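Local coordinates for protein glycerol-3-phosphate dehydrogenase [NAD(+)] 1 (Saccharomyces cerevisiae, PDB 4FGW) that catalyses the NAD(H)-dependent interconversion of dihydroxyacetone phosphate and sn-glycerol 3-phosphate, and drives glycerol production when yeast cells face hyperosmotic stress, at residues G173-A185 with W193-D205. Numbering follows the deposited sequence.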
loop_
_atom_site.group_PDB
_atom_site.type_symbol
_atom_site.label_atom_id
_atom_site.label_comp_id
_atom_site.label_asym_id
_atom_site.label_seq_id
_atom_site.Cartn_x
_atom_site.Cartn_y
_atom_site.Cartn_z
ATOM N N GLY A 173 -25.543 10.580 -23.784
ATOM C CA GLY A 173 -25.099 11.915 -24.192
ATOM C C GLY A 173 -24.856 12.851 -23.021
ATOM O O GLY A 173 -24.792 14.073 -23.191
ATOM N N ILE A 174 -24.707 12.281 -21.821
ATOM C CA ILE A 174 -24.503 13.035 -20.579
ATOM C C ILE A 174 -23.092 12.873 -20.037
ATOM O O ILE A 174 -22.517 11.791 -20.185
ATOM C CB ILE A 174 -25.602 12.687 -19.526
ATOM C CG1 ILE A 174 -25.556 11.187 -19.089
ATOM C CG2 ILE A 174 -27.001 13.099 -20.050
ATOM C CD1 ILE A 174 -26.485 10.804 -17.929
ATOM N N GLN A 175 -22.531 13.939 -19.408
ATOM C CA GLN A 175 -21.198 13.879 -18.781
ATOM C C GLN A 175 -21.266 12.902 -17.609
ATOM O O GLN A 175 -22.265 12.892 -16.884
ATOM C CB GLN A 175 -20.723 15.269 -18.317
ATOM C CG GLN A 175 -19.228 15.338 -17.956
ATOM C CD GLN A 175 -18.263 15.337 -19.132
ATOM O OE1 GLN A 175 -18.646 15.356 -20.315
ATOM N NE2 GLN A 175 -16.970 15.369 -18.823
ATOM N N CYS A 176 -20.245 12.041 -17.465
ATOM C CA CYS A 176 -20.258 11.010 -16.430
ATOM C C CYS A 176 -18.909 10.730 -15.799
ATOM O O CYS A 176 -17.962 10.351 -16.491
ATOM C CB CYS A 176 -20.916 9.730 -16.948
ATOM S SG CYS A 176 -21.117 8.436 -15.705
ATOM N N GLY A 177 -18.855 10.899 -14.482
ATOM C CA GLY A 177 -17.676 10.619 -13.678
ATOM C C GLY A 177 -17.799 9.299 -12.945
ATOM O O GLY A 177 -18.711 8.514 -13.223
ATOM N N ALA A 178 -16.890 9.037 -11.998
ATOM C CA ALA A 178 -16.914 7.787 -11.234
ATOM C C ALA A 178 -16.689 7.978 -9.737
ATOM O O ALA A 178 -16.124 8.984 -9.326
ATOM C CB ALA A 178 -15.912 6.795 -11.806
ATOM N N LEU A 179 -17.198 7.031 -8.929
ATOM C CA LEU A 179 -17.043 6.967 -7.477
ATOM C C LEU A 179 -16.492 5.571 -7.164
ATOM O O LEU A 179 -17.129 4.571 -7.505
ATOM C CB LEU A 179 -18.384 7.213 -6.745
ATOM C CG LEU A 179 -18.344 7.289 -5.204
ATOM C CD1 LEU A 179 -19.373 8.241 -4.680
ATOM C CD2 LEU A 179 -18.541 5.905 -4.557
ATOM N N SER A 180 -15.289 5.513 -6.551
ATOM C CA SER A 180 -14.613 4.258 -6.178
ATOM C C SER A 180 -13.613 4.484 -5.042
ATOM O O SER A 180 -12.940 5.501 -5.004
ATOM C CB SER A 180 -13.911 3.652 -7.393
ATOM O OG SER A 180 -13.569 2.289 -7.206
ATOM N N GLY A 181 -13.530 3.536 -4.124
ATOM C CA GLY A 181 -12.602 3.608 -3.000
ATOM C C GLY A 181 -12.551 2.323 -2.207
ATOM O O GLY A 181 -13.250 1.368 -2.540
ATOM N N ALA A 182 -11.695 2.275 -1.170
ATOM C CA ALA A 182 -11.592 1.122 -0.274
ATOM C C ALA A 182 -12.808 1.180 0.685
ATOM O O ALA A 182 -12.771 1.789 1.761
ATOM C CB ALA A 182 -10.280 1.175 0.494
ATOM N N ASN A 183 -13.914 0.591 0.235
ATOM C CA ASN A 183 -15.171 0.598 0.972
ATOM C C ASN A 183 -16.099 -0.547 0.608
ATOM O O ASN A 183 -15.970 -1.133 -0.458
ATOM C CB ASN A 183 -15.893 1.973 0.862
ATOM C CG ASN A 183 -16.027 2.518 -0.529
ATOM O OD1 ASN A 183 -16.703 1.958 -1.390
ATOM N ND2 ASN A 183 -15.400 3.638 -0.766
ATOM N N ILE A 184 -17.011 -0.873 1.525
ATOM C CA ILE A 184 -18.043 -1.918 1.438
ATOM C C ILE A 184 -19.359 -1.231 1.849
ATOM O O ILE A 184 -19.378 -0.511 2.855
ATOM C CB ILE A 184 -17.700 -3.119 2.390
ATOM C CG1 ILE A 184 -16.401 -3.817 1.982
ATOM C CG2 ILE A 184 -18.821 -4.132 2.426
ATOM C CD1 ILE A 184 -15.635 -4.582 3.141
ATOM N N ALA A 185 -20.444 -1.453 1.087
ATOM C CA ALA A 185 -21.772 -0.892 1.346
ATOM C C ALA A 185 -22.214 -1.053 2.804
ATOM O O ALA A 185 -22.623 -0.076 3.425
ATOM C CB ALA A 185 -22.791 -1.527 0.420
ATOM N N TRP A 193 -16.209 4.323 9.637
ATOM C CA TRP A 193 -15.320 5.182 8.866
ATOM C C TRP A 193 -14.489 4.507 7.758
ATOM O O TRP A 193 -13.761 3.542 7.994
ATOM C CB TRP A 193 -14.464 6.086 9.769
ATOM C CG TRP A 193 -13.589 7.014 8.987
ATOM C CD1 TRP A 193 -13.975 8.141 8.324
ATOM C CD2 TRP A 193 -12.198 6.828 8.687
ATOM N NE1 TRP A 193 -12.899 8.702 7.676
ATOM C CE2 TRP A 193 -11.792 7.919 7.890
ATOM C CE3 TRP A 193 -11.242 5.859 9.047
ATOM C CZ2 TRP A 193 -10.469 8.079 7.454
ATOM C CZ3 TRP A 193 -9.930 6.019 8.620
ATOM C CH2 TRP A 193 -9.551 7.127 7.847
ATOM N N SER A 194 -14.603 5.058 6.557
ATOM C CA SER A 194 -13.873 4.667 5.358
ATOM C C SER A 194 -13.777 5.892 4.442
ATOM O O SER A 194 -14.248 6.979 4.802
ATOM C CB SER A 194 -14.536 3.485 4.643
ATOM O OG SER A 194 -15.843 3.779 4.177
ATOM N N GLU A 195 -13.134 5.723 3.274
ATOM C CA GLU A 195 -12.958 6.795 2.309
ATOM C C GLU A 195 -13.416 6.361 0.928
ATOM O O GLU A 195 -13.593 5.164 0.661
ATOM C CB GLU A 195 -11.477 7.201 2.216
ATOM C CG GLU A 195 -10.839 7.712 3.498
ATOM C CD GLU A 195 -9.392 8.132 3.322
ATOM O OE1 GLU A 195 -9.034 9.236 3.788
ATOM O OE2 GLU A 195 -8.623 7.374 2.693
ATOM N N THR A 196 -13.555 7.353 0.033
ATOM C CA THR A 196 -13.824 7.153 -1.383
ATOM C C THR A 196 -13.232 8.283 -2.205
ATOM O O THR A 196 -13.061 9.404 -1.710
ATOM C CB THR A 196 -15.316 6.878 -1.703
ATOM O OG1 THR A 196 -15.373 6.082 -2.881
ATOM C CG2 THR A 196 -16.139 8.157 -1.925
ATOM N N THR A 197 -12.947 7.973 -3.477
ATOM C CA THR A 197 -12.515 8.945 -4.465
ATOM C C THR A 197 -13.718 9.147 -5.385
ATOM O O THR A 197 -14.426 8.186 -5.710
ATOM C CB THR A 197 -11.325 8.447 -5.297
ATOM O OG1 THR A 197 -10.426 7.680 -4.502
ATOM C CG2 THR A 197 -10.596 9.582 -5.986
ATOM N N VAL A 198 -13.956 10.411 -5.760
ATOM C CA VAL A 198 -14.948 10.814 -6.740
ATOM C C VAL A 198 -14.139 11.498 -7.844
ATOM O O VAL A 198 -13.394 12.441 -7.569
ATOM C CB VAL A 198 -16.089 11.717 -6.188
ATOM C CG1 VAL A 198 -17.059 12.108 -7.308
ATOM C CG2 VAL A 198 -16.845 11.024 -5.062
ATOM N N ALA A 199 -14.245 10.987 -9.081
ATOM C CA ALA A 199 -13.545 11.558 -10.231
ATOM C C ALA A 199 -14.530 12.081 -11.249
ATOM O O ALA A 199 -15.520 11.417 -11.546
ATOM C CB ALA A 199 -12.621 10.537 -10.855
ATOM N N TYR A 200 -14.277 13.286 -11.771
ATOM C CA TYR A 200 -15.155 13.934 -12.749
ATOM C C TYR A 200 -14.385 15.002 -13.516
ATOM O O TYR A 200 -13.755 15.874 -12.910
ATOM C CB TYR A 200 -16.366 14.555 -12.020
ATOM C CG TYR A 200 -17.381 15.258 -12.891
ATOM C CD1 TYR A 200 -18.416 14.551 -13.498
ATOM C CD2 TYR A 200 -17.371 16.643 -13.028
ATOM C CE1 TYR A 200 -19.378 15.199 -14.270
ATOM C CE2 TYR A 200 -18.329 17.303 -13.795
ATOM C CZ TYR A 200 -19.329 16.577 -14.419
ATOM O OH TYR A 200 -20.271 17.228 -15.180
ATOM N N HIS A 201 -14.421 14.917 -14.849
ATOM C CA HIS A 201 -13.800 15.915 -15.714
ATOM C C HIS A 201 -14.856 16.975 -15.949
ATOM O O HIS A 201 -15.947 16.651 -16.433
ATOM C CB HIS A 201 -13.361 15.312 -17.064
ATOM C CG HIS A 201 -12.190 14.385 -16.968
ATOM N ND1 HIS A 201 -12.325 13.024 -17.192
ATOM C CD2 HIS A 201 -10.894 14.654 -16.677
ATOM C CE1 HIS A 201 -11.117 12.510 -17.032
ATOM N NE2 HIS A 201 -10.223 13.450 -16.714
ATOM N N ILE A 202 -14.558 18.230 -15.564
ATOM C CA ILE A 202 -15.469 19.353 -15.778
ATOM C C ILE A 202 -15.602 19.513 -17.301
ATOM O O ILE A 202 -14.577 19.584 -17.986
ATOM C CB ILE A 202 -14.987 20.642 -15.046
ATOM C CG1 ILE A 202 -15.190 20.516 -13.527
ATOM C CG2 ILE A 202 -15.693 21.900 -15.575
ATOM C CD1 ILE A 202 -13.954 20.599 -12.776
ATOM N N PRO A 203 -16.837 19.459 -17.854
ATOM C CA PRO A 203 -16.986 19.531 -19.317
ATOM C C PRO A 203 -16.921 20.935 -19.917
ATOM O O PRO A 203 -16.863 21.931 -19.195
ATOM C CB PRO A 203 -18.344 18.865 -19.559
ATOM C CG PRO A 203 -19.117 19.137 -18.326
ATOM C CD PRO A 203 -18.149 19.321 -17.186
ATOM N N LYS A 204 -16.931 20.998 -21.258
ATOM C CA LYS A 204 -16.925 22.225 -22.060
ATOM C C LYS A 204 -18.282 22.938 -21.957
ATOM O O LYS A 204 -18.345 24.168 -22.031
ATOM C CB LYS A 204 -16.574 21.910 -23.529
ATOM C CG LYS A 204 -17.255 20.653 -24.108
ATOM C CD LYS A 204 -16.257 19.602 -24.638
ATOM C CE LYS A 204 -15.544 18.781 -23.575
ATOM N NZ LYS A 204 -16.429 17.765 -22.941
ATOM N N ASP A 205 -19.354 22.147 -21.749
ATOM C CA ASP A 205 -20.758 22.547 -21.613
ATOM C C ASP A 205 -21.041 23.275 -20.276
ATOM O O ASP A 205 -22.130 23.830 -20.099
ATOM C CB ASP A 205 -21.641 21.281 -21.757
ATOM C CG ASP A 205 -23.150 21.486 -21.732
ATOM O OD1 ASP A 205 -23.630 22.457 -22.355
ATOM O OD2 ASP A 205 -23.850 20.652 -21.118
HETATM O O HOH W 1 -11.239 3.412 3.129
HETATM O O HOH W 2 -16.497 0.871 3.891
#
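Gln175 swings CG out beside its carbonyl carbon (chi1 -167°) and bends at chi2 (75°), which lays its amide over Pro203 and lets it reach the backbone of His201. NE2 donates to His201 O at 2.9 Å, tilted from the carbonyl plane. Pro203 CB lies 3.6 Å from Gln175 CD. Tyr200 places its OH 3.5 Å from Gln175 CG, its ring almost perpendicular to the amide. Replacing Gln175 with alanine would probably leave His201 O without this donor and open a gap between Tyr200 and Pro203. Ala178 and Ala199 form a hydrogen-bonded pair, as do Ser180 and Thr197. Between them, Leu179 CD1 meets Val198 CG2 at 3.8 Å, on the face opposite to that of these four side chains. Past the strand 175-180, Asn183 ND2 donates to Glu195 O at 2.8 Å, in its own amide plane, and weakly to Thr196 OG1. A water links Ala182 O to Glu195 N, and Glu195 itself forms a salt bridge with Arg270 of the second subunit. Asn183 also touches Trp45, a probable NAD(+)-binding residue. Strand 194-199 runs antiparallel to 175-180, which continues the parallel strands of the Rossmann-type NAD(+)-binding domain.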